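PDB 4EMY: aminotransferase class I and II from Anaerococcus prevotii, which binds pyridoxal 5'-phosphate as a homodimer and probably transfers amino groups between amino acids and keto acids. Local coordinates for residues F21-K26 against N377-P382; P127-D132 against E168-G173; E213-K218 against L247-F252; K347-P352 against F360-K365. All coordinates share one frame; numbering follows the deposited sequence.

Interaction 1: F21-K26 against N377-P382; sequences FDINNK and NIFTIP
Phe379 of the small domain meets the side of helix 19-34 that carries buried Ile23 and, at the margin, the base of Lys26, consistent with the class I aminotransferase fold, in which N-terminal residues join the C-terminal part in the small domain. From Phe379 CB outward, the near atoms meet Ile23 and the far ones Lys26. CB lies 3.9 Å from Ile23 CG2, CD2 passes along the carbonyl Ile23 O, CE2 reaches Lys26 CB at 3.7 Å, and CZ ends beside Lys26 O. With CG anti to its own carbonyl carbon (chi1 -58°), the ring rises towards the helix and meets both residues obliquely. Lys26 gives only the base of its chain here; its amino group leads away to a salt bridge with Glu374. An alanine at Phe379 would keep CB against Ile23 but would probably open a gap beneath the base of Lys26 and beside Ile23 O. Ile23, branched at CB, can serve two neighbours at once: CG2 also sits 3.7 Å from Thr380 O, while Ile23 CB touches Ile381 CD1 at 4.0 Å.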
loop_
_atom_site.group_PDB
_atom_site.type_symbol
_atom_site.label_atom_id
_atom_site.label_comp_id
_atom_site.label_asym_id
_atom_site.label_seq_id
_atom_site.Cartn_x
_atom_site.Cartn_y
_atom_site.Cartn_z
ATOM N N PHE A 21 10.749 -7.212 -16.659
ATOM C CA PHE A 21 11.844 -6.318 -16.280
ATOM C C PHE A 21 13.018 -6.423 -17.260
ATOM O O PHE A 21 13.447 -5.417 -17.844
ATOM C CB PHE A 21 12.286 -6.675 -14.856
ATOM C CG PHE A 21 13.274 -5.729 -14.250
ATOM C CD1 PHE A 21 12.864 -4.498 -13.751
ATOM C CD2 PHE A 21 14.610 -6.090 -14.129
ATOM C CE1 PHE A 21 13.774 -3.630 -13.167
ATOM C CE2 PHE A 21 15.527 -5.229 -13.542
ATOM C CZ PHE A 21 15.105 -3.996 -13.064
ATOM N N ASP A 22 13.506 -7.651 -17.447
ATOM C CA ASP A 22 14.654 -7.933 -18.308
ATOM C C ASP A 22 14.413 -7.554 -19.771
ATOM O O ASP A 22 15.239 -6.857 -20.377
ATOM C CB ASP A 22 15.039 -9.410 -18.209
ATOM C CG ASP A 22 15.587 -9.782 -16.850
ATOM O OD1 ASP A 22 15.899 -8.872 -16.051
ATOM O OD2 ASP A 22 15.709 -10.995 -16.579
ATOM N N ILE A 23 13.286 -8.017 -20.323
ATOM C CA ILE A 23 12.880 -7.677 -21.687
ATOM C C ILE A 23 12.878 -6.161 -21.840
ATOM O O ILE A 23 13.375 -5.625 -22.828
ATOM C CB ILE A 23 11.479 -8.242 -22.048
ATOM C CG1 ILE A 23 11.383 -9.765 -21.813
ATOM C CG2 ILE A 23 11.084 -7.876 -23.478
ATOM C CD1 ILE A 23 12.381 -10.633 -22.557
ATOM N N ASN A 24 12.342 -5.481 -20.836
ATOM C CA ASN A 24 12.242 -4.033 -20.853
ATOM C C ASN A 24 13.590 -3.312 -20.784
ATOM O O ASN A 24 13.783 -2.289 -21.447
ATOM C CB ASN A 24 11.330 -3.554 -19.737
ATOM C CG ASN A 24 10.883 -2.131 -19.939
ATOM O OD1 ASN A 24 10.142 -1.829 -20.875
ATOM N ND2 ASN A 24 11.336 -1.243 -19.070
ATOM N N ASN A 25 14.509 -3.839 -19.974
ATOM C CA ASN A 25 15.884 -3.350 -19.962
ATOM C C ASN A 25 16.515 -3.501 -21.349
ATOM O O ASN A 25 17.080 -2.544 -21.886
ATOM C CB ASN A 25 16.725 -4.082 -18.910
ATOM C CG ASN A 25 16.480 -3.575 -17.490
ATOM O OD1 ASN A 25 16.161 -2.399 -17.270
ATOM N ND2 ASN A 25 16.652 -4.465 -16.515
ATOM N N LYS A 26 16.388 -4.697 -21.932
ATOM C CA LYS A 26 16.913 -4.971 -23.273
ATOM C C LYS A 26 16.441 -3.956 -24.317
ATOM O O LYS A 26 17.234 -3.497 -25.144
ATOM C CB LYS A 26 16.559 -6.386 -23.721
ATOM C CG LYS A 26 17.395 -7.478 -23.089
ATOM C CD LYS A 26 17.065 -8.810 -23.736
ATOM C CE LYS A 26 17.356 -9.983 -22.816
ATOM N NZ LYS A 26 16.934 -11.269 -23.439
ATOM N N ASN A 377 15.286 -6.101 -32.875
ATOM C CA ASN A 377 14.863 -5.030 -31.976
ATOM C C ASN A 377 13.339 -4.985 -31.780
ATOM O O ASN A 377 12.744 -3.904 -31.708
ATOM C CB ASN A 377 15.401 -3.677 -32.462
ATOM C CG ASN A 377 16.922 -3.638 -32.541
ATOM O OD1 ASN A 377 17.618 -4.102 -31.635
ATOM N ND2 ASN A 377 17.443 -3.066 -33.621
ATOM N N ILE A 378 12.723 -6.169 -31.711
ATOM C CA ILE A 378 11.288 -6.305 -31.478
ATOM C C ILE A 378 11.044 -7.049 -30.165
ATOM O O ILE A 378 11.290 -8.257 -30.050
ATOM C CB ILE A 378 10.547 -6.976 -32.660
ATOM C CG1 ILE A 378 10.622 -6.085 -33.902
ATOM C CG2 ILE A 378 9.085 -7.203 -32.316
ATOM C CD1 ILE A 378 10.209 -6.764 -35.189
ATOM N N PHE A 379 10.547 -6.307 -29.179
ATOM C CA PHE A 379 10.401 -6.816 -27.827
ATOM C C PHE A 379 8.942 -7.008 -27.444
ATOM O O PHE A 379 8.119 -6.095 -27.576
ATOM C CB PHE A 379 11.115 -5.895 -26.843
ATOM C CG PHE A 379 12.568 -5.722 -27.148
ATOM C CD1 PHE A 379 13.005 -4.672 -27.947
ATOM C CD2 PHE A 379 13.502 -6.631 -26.665
ATOM C CE1 PHE A 379 14.348 -4.524 -28.244
ATOM C CE2 PHE A 379 14.847 -6.490 -26.960
ATOM C CZ PHE A 379 15.270 -5.432 -27.748
ATOM N N THR A 380 8.638 -8.220 -26.988
ATOM C CA THR A 380 7.303 -8.585 -26.540
ATOM C C THR A 380 7.455 -9.555 -25.379
ATOM O O THR A 380 8.567 -10.000 -25.096
ATOM C CB THR A 380 6.510 -9.263 -27.667
ATOM O OG1 THR A 380 7.331 -10.263 -28.277
ATOM C CG2 THR A 380 6.083 -8.254 -28.725
ATOM N N ILE A 381 6.352 -9.881 -24.709
ATOM C CA ILE A 381 6.396 -10.788 -23.557
ATOM C C ILE A 381 5.894 -12.189 -23.920
ATOM O O ILE A 381 4.737 -12.351 -24.315
ATOM C CB ILE A 381 5.607 -10.233 -22.343
ATOM C CG1 ILE A 381 6.005 -8.779 -22.026
ATOM C CG2 ILE A 381 5.782 -11.132 -21.126
ATOM C CD1 ILE A 381 7.472 -8.542 -21.727
ATOM N N PRO A 382 6.773 -13.202 -23.795
ATOM C CA PRO A 382 6.429 -14.594 -24.070
ATOM C C PRO A 382 5.780 -15.300 -22.890
ATOM O O PRO A 382 6.065 -14.975 -21.735
ATOM C CB PRO A 382 7.789 -15.231 -24.330
ATOM C CG PRO A 382 8.722 -14.453 -23.470
ATOM C CD PRO A 382 8.210 -13.041 -23.505
#

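Interaction 2: P127-D132 against E168-G173; sequences PLICHD and EAIDEG
Helix packing on the central sheet of the large, PLP-binding domain brings Ile129 of strand 127-131 against Ala169, Ile170 and Gly173 of helix 163-176. The two short segments run antiparallel, at 175°, with their axes 9.5 Å apart, and, as in any strand, every second side chain, here Pro127 and Ile129, points to the helix. Ile129 suits this place because its two branches part at CB. Ile129 CG2, anti to the backbone N (chi1 -55° for CG1), meets Ala169 CB at 3.9 Å, and the longer branch carries CD1 out to Ile170. Small residues on the helix permit this closeness: Ala169 offers one methyl, and Gly173 presents bare backbone to Pro127 and Ile129. Around them, Phe152 of strand 148-152 touches both Ile129 and Ala169, and Ile170 also packs on Phe207 and Leu208 of helix 198-211. The Pro127 ring packs at the Gly173 end, its CG 4.3 Å from Gly173 CA, while Ile129 CD1 and Ile170 CD1 meet at 4.0 Å.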
loop_
_atom_site.group_PDB
_atom_site.type_symbol
_atom_site.label_atom_id
_atom_site.label_comp_id
_atom_site.label_asym_id
_atom_site.label_seq_id
_atom_site.Cartn_x
_atom_site.Cartn_y
_atom_site.Cartn_z
ATOM N N PRO A 127 -10.044 -22.284 -2.935
ATOM C CA PRO A 127 -9.619 -22.088 -4.311
ATOM C C PRO A 127 -10.001 -20.744 -4.916
ATOM O O PRO A 127 -11.147 -20.302 -4.785
ATOM C CB PRO A 127 -10.346 -23.207 -5.055
ATOM C CG PRO A 127 -11.583 -23.452 -4.263
ATOM C CD PRO A 127 -11.336 -22.992 -2.857
ATOM N N LEU A 128 -9.031 -20.107 -5.569
ATOM C CA LEU A 128 -9.309 -19.004 -6.480
ATOM C C LEU A 128 -9.307 -19.542 -7.908
ATOM O O LEU A 128 -8.265 -19.926 -8.441
ATOM C CB LEU A 128 -8.281 -17.883 -6.337
ATOM C CG LEU A 128 -8.613 -16.652 -7.179
ATOM C CD1 LEU A 128 -9.656 -15.772 -6.504
ATOM C CD2 LEU A 128 -7.358 -15.858 -7.492
ATOM N N ILE A 129 -10.483 -19.580 -8.518
ATOM C CA ILE A 129 -10.624 -20.131 -9.856
ATOM C C ILE A 129 -10.540 -19.000 -10.879
ATOM O O ILE A 129 -11.435 -18.149 -10.968
ATOM C CB ILE A 129 -11.918 -20.952 -9.987
ATOM C CG1 ILE A 129 -11.943 -22.039 -8.910
ATOM C CG2 ILE A 129 -12.020 -21.569 -11.373
ATOM C CD1 ILE A 129 -13.280 -22.182 -8.223
ATOM N N CYS A 130 -9.441 -19.008 -11.630
ATOM C CA CYS A 130 -9.078 -17.923 -12.533
ATOM C C CYS A 130 -8.802 -18.435 -13.935
ATOM O O CYS A 130 -8.367 -19.578 -14.116
ATOM C CB CYS A 130 -7.840 -17.187 -12.012
ATOM S SG CYS A 130 -7.262 -15.863 -13.105
ATOM N N HIS A 131 -9.042 -17.570 -14.920
ATOM C CA HIS A 131 -8.880 -17.935 -16.324
ATOM C C HIS A 131 -7.456 -18.244 -16.698
ATOM O O HIS A 131 -6.515 -17.649 -16.169
ATOM C CB HIS A 131 -9.482 -16.876 -17.245
ATOM C CG HIS A 131 -9.389 -15.477 -16.698
ATOM N ND1 HIS A 131 -8.234 -14.786 -16.671
ATOM C CD2 HIS A 131 -10.359 -14.648 -16.140
ATOM C CE1 HIS A 131 -8.453 -13.578 -16.125
ATOM N NE2 HIS A 131 -9.755 -13.497 -15.800
ATOM N N ASP A 132 -7.331 -19.204 -17.614
ATOM C CA ASP A 132 -6.080 -19.757 -18.162
ATOM C C ASP A 132 -4.981 -18.752 -18.500
ATOM O O ASP A 132 -3.798 -19.023 -18.294
ATOM C CB ASP A 132 -6.423 -20.514 -19.447
ATOM C CG ASP A 132 -5.880 -21.903 -19.459
ATOM O OD1 ASP A 132 -5.292 -22.309 -18.435
ATOM O OD2 ASP A 132 -6.046 -22.593 -20.487
ATOM N N GLU A 168 -17.305 -26.619 -15.169
ATOM C CA GLU A 168 -16.740 -27.812 -14.539
ATOM C C GLU A 168 -15.653 -27.464 -13.516
ATOM O O GLU A 168 -15.496 -28.160 -12.514
ATOM C CB GLU A 168 -16.279 -28.861 -15.573
ATOM C CG GLU A 168 -15.126 -28.458 -16.496
ATOM C CD GLU A 168 -14.737 -29.547 -17.504
ATOM O OE1 GLU A 168 -15.635 -30.238 -18.047
ATOM O OE2 GLU A 168 -13.523 -29.710 -17.767
ATOM N N ALA A 169 -14.936 -26.370 -13.758
ATOM C CA ALA A 169 -13.973 -25.844 -12.793
ATOM C C ALA A 169 -14.654 -25.365 -11.506
ATOM O O ALA A 169 -14.208 -25.699 -10.406
ATOM C CB ALA A 169 -13.165 -24.721 -13.412
ATOM N N ILE A 170 -15.729 -24.587 -11.651
ATOM C CA ILE A 170 -16.492 -24.080 -10.504
ATOM C C ILE A 170 -17.151 -25.241 -9.766
ATOM O O ILE A 170 -17.163 -25.269 -8.537
ATOM C CB ILE A 170 -17.554 -23.027 -10.921
ATOM C CG1 ILE A 170 -16.902 -21.801 -11.582
ATOM C CG2 ILE A 170 -18.416 -22.602 -9.738
ATOM C CD1 ILE A 170 -16.172 -20.855 -10.643
ATOM N N ASP A 171 -17.682 -26.199 -10.525
ATOM C CA ASP A 171 -18.246 -27.428 -9.958
ATOM C C ASP A 171 -17.243 -28.137 -9.055
ATOM O O ASP A 171 -17.593 -28.595 -7.966
ATOM C CB ASP A 171 -18.700 -28.381 -11.069
ATOM C CG ASP A 171 -20.108 -28.086 -11.568
ATOM O OD1 ASP A 171 -20.816 -27.261 -10.960
ATOM O OD2 ASP A 171 -20.513 -28.702 -12.576
ATOM N N GLU A 172 -15.996 -28.212 -9.516
ATOM C CA GLU A 172 -14.916 -28.858 -8.779
ATOM C C GLU A 172 -14.567 -28.116 -7.484
ATOM O O GLU A 172 -14.302 -28.743 -6.454
ATOM C CB GLU A 172 -13.678 -28.999 -9.673
ATOM C CG GLU A 172 -12.555 -29.821 -9.062
ATOM C CD GLU A 172 -11.720 -30.547 -10.099
ATOM O OE1 GLU A 172 -11.095 -29.866 -10.949
ATOM O OE2 GLU A 172 -11.689 -31.801 -10.055
ATOM N N GLY A 173 -14.566 -26.787 -7.543
ATOM C CA GLY A 173 -14.337 -25.974 -6.353
ATOM C C GLY A 173 -15.376 -26.281 -5.292
ATOM O O GLY A 173 -15.045 -26.627 -4.155
#

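Interaction 3: E213-K218 against L247-F252; sequences EDKDKK and LPRNLF
Asn250 carries its amide across to the turn at 214-217, where ND2 gives a nearly straight hydrogen bond (173°) to Lys217 O at 3.0 Å. The acceptor lies in the plane of the Asn250 amide, while the donor stands 21° out of the carbonyl plane of Lys217. ND2 also bonds to Ala212 O, so both of these backbone oxygens are gripped by one buried amide, a task for the two N-H groups of its single nitrogen. At the amide's oxygen, OD1 is brushed by the folded chain of Lys215, whose CD comes to 3.7 Å. That chain bends at chi2 (-77°) and again at chi3, which draws its NZ back to within 3.8 Å of Arg249 CB. Two type I beta turns set these groups in place: Lys217 N bonds to Asp214 O in one, and Leu251 N to Pro248 O in the other. Lys217 sends its amino group to Asp178, and Lys218 NZ reaches Met4 O of the second subunit. The contact joins, at the surface, the loop leading from helix 198-211 into strand 218-224 with the entry to the neighbouring parallel strand 251-258, Asn250 and Phe252 both sharing backbone bonds with Ile219.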
loop_
_atom_site.group_PDB
_atom_site.type_symbol
_atom_site.label_atom_id
_atom_site.label_comp_id
_atom_site.label_asym_id
_atom_site.label_seq_id
_atom_site.Cartn_x
_atom_site.Cartn_y
_atom_site.Cartn_z
ATOM N N GLU A 213 -27.546 -21.706 -4.479
ATOM C CA GLU A 213 -28.722 -22.368 -3.915
ATOM C C GLU A 213 -28.345 -23.247 -2.723
ATOM O O GLU A 213 -29.143 -23.411 -1.804
ATOM C CB GLU A 213 -29.453 -23.203 -4.966
ATOM C CG GLU A 213 -30.036 -22.399 -6.119
ATOM C CD GLU A 213 -30.782 -23.273 -7.108
ATOM O OE1 GLU A 213 -30.538 -23.143 -8.325
ATOM O OE2 GLU A 213 -31.610 -24.102 -6.668
ATOM N N ASP A 214 -27.134 -23.806 -2.747
ATOM C CA ASP A 214 -26.608 -24.565 -1.611
ATOM C C ASP A 214 -26.077 -23.585 -0.580
ATOM O O ASP A 214 -24.974 -23.050 -0.718
ATOM C CB ASP A 214 -25.512 -25.549 -2.048
ATOM C CG ASP A 214 -25.084 -26.508 -0.924
ATOM O OD1 ASP A 214 -25.616 -26.429 0.208
ATOM O OD2 ASP A 214 -24.194 -27.349 -1.184
ATOM N N LYS A 215 -26.871 -23.363 0.461
ATOM C CA LYS A 215 -26.585 -22.321 1.440
ATOM C C LYS A 215 -25.508 -22.712 2.465
ATOM O O LYS A 215 -25.293 -22.008 3.450
ATOM C CB LYS A 215 -27.884 -21.850 2.111
ATOM C CG LYS A 215 -28.901 -21.239 1.143
ATOM C CD LYS A 215 -28.564 -19.812 0.713
ATOM C CE LYS A 215 -28.833 -18.818 1.842
ATOM N NZ LYS A 215 -28.883 -17.386 1.415
ATOM N N ASP A 216 -24.835 -23.834 2.214
ATOM C CA ASP A 216 -23.618 -24.203 2.937
ATOM C C ASP A 216 -22.386 -23.645 2.230
ATOM O O ASP A 216 -21.299 -23.573 2.809
ATOM C CB ASP A 216 -23.506 -25.724 3.045
ATOM C CG ASP A 216 -24.288 -26.285 4.213
ATOM O OD1 ASP A 216 -24.615 -25.514 5.144
ATOM O OD2 ASP A 216 -24.568 -27.505 4.210
ATOM N N LYS A 217 -22.567 -23.253 0.974
ATOM C CA LYS A 217 -21.472 -22.785 0.140
ATOM C C LYS A 217 -21.448 -21.263 0.074
ATOM O O LYS A 217 -22.497 -20.626 -0.003
ATOM C CB LYS A 217 -21.591 -23.384 -1.263
ATOM C CG LYS A 217 -21.706 -24.901 -1.284
ATOM C CD LYS A 217 -20.371 -25.580 -1.014
ATOM C CE LYS A 217 -20.547 -27.077 -0.798
ATOM N NZ LYS A 217 -19.265 -27.784 -0.512
ATOM N N LYS A 218 -20.251 -20.687 0.124
ATOM C CA LYS A 218 -20.083 -19.242 -0.015
ATOM C C LYS A 218 -19.194 -18.946 -1.211
ATOM O O LYS A 218 -18.103 -19.504 -1.331
ATOM C CB LYS A 218 -19.513 -18.622 1.262
ATOM C CG LYS A 218 -20.546 -18.458 2.366
ATOM C CD LYS A 218 -19.905 -18.115 3.700
ATOM C CE LYS A 218 -20.766 -18.588 4.869
ATOM N NZ LYS A 218 -22.057 -17.849 4.995
ATOM N N LEU A 247 -28.441 -10.481 -6.022
ATOM C CA LEU A 247 -27.803 -11.783 -5.977
ATOM C C LEU A 247 -27.986 -12.362 -4.585
ATOM O O LEU A 247 -28.040 -11.605 -3.616
ATOM C CB LEU A 247 -26.319 -11.653 -6.315
ATOM C CG LEU A 247 -25.847 -11.992 -7.735
ATOM C CD1 LEU A 247 -26.746 -11.436 -8.829
ATOM C CD2 LEU A 247 -24.422 -11.505 -7.926
ATOM N N PRO A 248 -28.100 -13.700 -4.475
ATOM C CA PRO A 248 -28.310 -14.318 -3.162
ATOM C C PRO A 248 -27.248 -13.919 -2.131
ATOM O O PRO A 248 -26.073 -13.770 -2.466
ATOM C CB PRO A 248 -28.249 -15.830 -3.450
ATOM C CG PRO A 248 -27.817 -15.968 -4.870
ATOM C CD PRO A 248 -28.164 -14.692 -5.563
ATOM N N ARG A 249 -27.691 -13.741 -0.891
ATOM C CA ARG A 249 -26.838 -13.406 0.247
ATOM C C ARG A 249 -25.428 -14.014 0.170
ATOM O O ARG A 249 -24.437 -13.325 0.417
ATOM C CB ARG A 249 -27.560 -13.808 1.546
ATOM C CG ARG A 249 -26.750 -13.692 2.829
ATOM C CD ARG A 249 -27.646 -13.633 4.065
ATOM N NE ARG A 249 -28.308 -12.330 4.202
ATOM C CZ ARG A 249 -29.620 -12.116 4.079
ATOM N NH1 ARG A 249 -30.462 -13.121 3.833
ATOM N NH2 ARG A 249 -30.097 -10.884 4.220
ATOM N N ASN A 250 -25.347 -15.290 -0.204
ATOM C CA ASN A 250 -24.078 -16.029 -0.238
ATOM C C ASN A 250 -23.264 -15.898 -1.538
ATOM O O ASN A 250 -22.281 -16.621 -1.741
ATOM C CB ASN A 250 -24.318 -17.505 0.093
ATOM C CG ASN A 250 -25.265 -18.177 -0.883
ATOM O OD1 ASN A 250 -26.285 -17.609 -1.277
ATOM N ND2 ASN A 250 -24.932 -19.399 -1.274
ATOM N N LEU A 251 -23.676 -14.989 -2.417
ATOM C CA LEU A 251 -22.916 -14.704 -3.627
ATOM C C LEU A 251 -22.454 -13.254 -3.621
ATOM O O LEU A 251 -23.149 -12.359 -4.109
ATOM C CB LEU A 251 -23.727 -15.021 -4.887
ATOM C CG LEU A 251 -23.037 -14.910 -6.256
ATOM C CD1 LEU A 251 -21.791 -15.777 -6.339
ATOM C CD2 LEU A 251 -24.004 -15.276 -7.372
ATOM N N PHE A 252 -21.279 -13.030 -3.050
ATOM C CA PHE A 252 -20.731 -11.691 -2.928
ATOM C C PHE A 252 -19.935 -11.314 -4.179
ATOM O O PHE A 252 -19.435 -12.186 -4.895
ATOM C CB PHE A 252 -19.878 -11.587 -1.656
ATOM C CG PHE A 252 -19.502 -10.179 -1.284
ATOM C CD1 PHE A 252 -20.472 -9.192 -1.161
ATOM C CD2 PHE A 252 -18.174 -9.845 -1.039
ATOM C CE1 PHE A 252 -20.124 -7.896 -0.817
ATOM C CE2 PHE A 252 -17.821 -8.554 -0.690
ATOM C CZ PHE A 252 -18.796 -7.577 -0.578
#

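Interaction 4: K347-P352 against F360-K365; sequences KLTMIP and FIPTDK
Ile351 and Phe360 lie side by side and point the same way, the methyl CD1 of Ile351 meeting ring atom CD1 of Phe360 obliquely at 3.5 Å. Phe360 has CG anti to its backbone N (chi1 -159°), which lays the ring alongside the isoleucine, and its other neighbours include Tyr133, met edge-to-face. Leu348 and Ile361 are set differently, crossing at about a right angle: the forked end of the leucine straddles the CG1 arm of Ile361, with Leu348 CD2 at 3.8 Å from Ile361 CG1. Apolar side chains suit this place, since both also pack on Leu406 of helix 399-411. An alanine in place of Leu348 would lack both methyls and would probably leave Ile361 CG1 without its cover and a gap against that helix. Both pairs link the loop after helix 315-345 to strand 359-362, an outer strand of the small domain's three-stranded antiparallel sheet. One backbone bond joins them, Ile351 N to Phe360 O at 3.1 Å, and Met350 CA makes a CA-H...O contact to the same oxygen. Pro362, which has no N-H to offer, instead turns its ring to the loop, CD lying 3.4 Å from Thr349 O and 3.8 Å from Met350 CA.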
loop_
_atom_site.group_PDB
_atom_site.type_symbol
_atom_site.label_atom_id
_atom_site.label_comp_id
_atom_site.label_asym_id
_atom_site.label_seq_id
_atom_site.Cartn_x
_atom_site.Cartn_y
_atom_site.Cartn_z
ATOM N N LYS A 347 -2.155 -12.982 -42.387
ATOM C CA LYS A 347 -2.657 -14.305 -41.975
ATOM C C LYS A 347 -2.146 -14.738 -40.596
ATOM O O LYS A 347 -1.576 -15.822 -40.441
ATOM C CB LYS A 347 -2.344 -15.376 -43.031
ATOM C CG LYS A 347 -2.841 -15.058 -44.432
ATOM C CD LYS A 347 -2.376 -16.116 -45.420
ATOM C CE LYS A 347 -2.902 -15.833 -46.815
ATOM N NZ LYS A 347 -4.379 -15.653 -46.806
ATOM N N LEU A 348 -2.360 -13.875 -39.605
ATOM C CA LEU A 348 -1.896 -14.102 -38.238
ATOM C C LEU A 348 -3.073 -14.297 -37.294
ATOM O O LEU A 348 -3.854 -13.372 -37.065
ATOM C CB LEU A 348 -1.030 -12.924 -37.776
ATOM C CG LEU A 348 -0.307 -12.979 -36.426
ATOM C CD1 LEU A 348 0.604 -14.198 -36.321
ATOM C CD2 LEU A 348 0.478 -11.693 -36.210
ATOM N N THR A 349 -3.195 -15.510 -36.761
ATOM C CA THR A 349 -4.255 -15.851 -35.813
ATOM C C THR A 349 -4.005 -15.145 -34.488
ATOM O O THR A 349 -2.930 -15.273 -33.889
ATOM C CB THR A 349 -4.371 -17.376 -35.608
ATOM O OG1 THR A 349 -4.787 -17.984 -36.833
ATOM C CG2 THR A 349 -5.388 -17.712 -34.530
HETATM N N MSE A 350 -5.008 -14.393 -34.049
HETATM C CA MSE A 350 -4.920 -13.594 -32.833
HETATM C C MSE A 350 -6.224 -13.678 -32.065
HETATM O O MSE A 350 -7.297 -13.744 -32.664
HETATM C CB MSE A 350 -4.633 -12.136 -33.180
HETATM C CG MSE A 350 -5.695 -11.500 -34.057
HETATM SE SE MSE A 350 -5.627 -9.573 -34.030
HETATM C CE MSE A 350 -5.877 -9.282 -32.112
ATOM N N ILE A 351 -6.129 -13.677 -30.741
ATOM C CA ILE A 351 -7.309 -13.717 -29.896
ATOM C C ILE A 351 -8.111 -12.452 -30.171
ATOM O O ILE A 351 -7.549 -11.366 -30.168
ATOM C CB ILE A 351 -6.922 -13.819 -28.412
ATOM C CG1 ILE A 351 -6.168 -15.129 -28.168
ATOM C CG2 ILE A 351 -8.159 -13.720 -27.526
ATOM C CD1 ILE A 351 -5.593 -15.279 -26.777
ATOM N N PRO A 352 -9.418 -12.591 -30.459
ATOM C CA PRO A 352 -10.215 -11.419 -30.803
ATOM C C PRO A 352 -10.081 -10.330 -29.755
ATOM O O PRO A 352 -10.282 -10.592 -28.568
ATOM C CB PRO A 352 -11.652 -11.955 -30.855
ATOM C CG PRO A 352 -11.588 -13.380 -30.424
ATOM C CD PRO A 352 -10.181 -13.836 -30.621
ATOM N N PHE A 360 -3.036 -10.276 -28.383
ATOM C CA PHE A 360 -2.360 -11.536 -28.097
ATOM C C PHE A 360 -2.304 -12.486 -29.278
ATOM O O PHE A 360 -3.325 -12.808 -29.890
ATOM C CB PHE A 360 -3.007 -12.226 -26.897
ATOM C CG PHE A 360 -2.125 -13.234 -26.222
ATOM C CD1 PHE A 360 -2.199 -14.582 -26.558
ATOM C CD2 PHE A 360 -1.231 -12.840 -25.234
ATOM C CE1 PHE A 360 -1.397 -15.516 -25.924
ATOM C CE2 PHE A 360 -0.422 -13.769 -24.597
ATOM C CZ PHE A 360 -0.507 -15.107 -24.942
ATOM N N ILE A 361 -1.090 -12.933 -29.579
ATOM C CA ILE A 361 -0.856 -13.961 -30.581
ATOM C C ILE A 361 -0.641 -15.307 -29.884
ATOM O O ILE A 361 0.368 -15.510 -29.209
ATOM C CB ILE A 361 0.330 -13.603 -31.506
ATOM C CG1 ILE A 361 -0.110 -12.617 -32.587
ATOM C CG2 ILE A 361 0.858 -14.836 -32.216
ATOM C CD1 ILE A 361 -0.143 -11.169 -32.161
ATOM N N PRO A 362 -1.610 -16.224 -30.025
ATOM C CA PRO A 362 -1.438 -17.574 -29.485
ATOM C C PRO A 362 -0.415 -18.393 -30.287
ATOM O O PRO A 362 -0.385 -18.325 -31.521
ATOM C CB PRO A 362 -2.840 -18.181 -29.588
ATOM C CG PRO A 362 -3.517 -17.404 -30.665
ATOM C CD PRO A 362 -2.943 -16.023 -30.623
ATOM N N THR A 363 0.428 -19.134 -29.567
ATOM C CA THR A 363 1.483 -19.977 -30.144
ATOM C C THR A 363 2.146 -20.828 -29.062
ATOM O O THR A 363 2.113 -20.481 -27.876
ATOM C CB THR A 363 2.577 -19.158 -30.874
ATOM O OG1 THR A 363 3.686 -20.013 -31.178
ATOM C CG2 THR A 363 3.074 -17.993 -30.018
ATOM N N ASP A 364 2.759 -21.933 -29.473
ATOM C CA ASP A 364 3.467 -22.787 -28.533
ATOM C C ASP A 364 4.990 -22.599 -28.569
ATOM O O ASP A 364 5.705 -23.120 -27.711
ATOM C CB ASP A 364 3.089 -24.254 -28.744
ATOM C CG ASP A 364 3.110 -25.052 -27.447
ATOM O OD1 ASP A 364 2.850 -26.278 -27.497
ATOM O OD2 ASP A 364 3.377 -24.452 -26.374
ATOM N N LYS A 365 5.476 -21.850 -29.558
ATOM C CA LYS A 365 6.913 -21.578 -29.700
ATOM C C LYS A 365 7.271 -20.146 -29.263
ATOM O O LYS A 365 8.252 -19.566 -29.737
ATOM C CB LYS A 365 7.375 -21.847 -31.143
ATOM C CG LYS A 365 7.232 -23.302 -31.583
ATOM C CD LYS A 365 7.317 -23.461 -33.100
ATOM C CE LYS A 365 6.768 -24.816 -33.546
ATOM N NZ LYS A 365 6.904 -25.070 -35.010
#

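From the N terminus, helix 19-34 opens interaction 1, which closes only at 377-382, some 350 residues later, so the other three contacts all fall within its span. Interaction 2 follows, a short closure of strand 127-131 with helix 163-176 in the large domain. Interaction 3 opens after interaction 2 has closed and joins the ends of two further strands of the same seven-stranded sheet; the centres of interactions 2 and 3 lie about 16 Å apart. Interaction 4, the tightest loop, comes last before the return to 377-382. It and interaction 1 reach the two outer strands of the three-stranded sheet, their nearest atoms about 5 Å apart. None of the four loops cross.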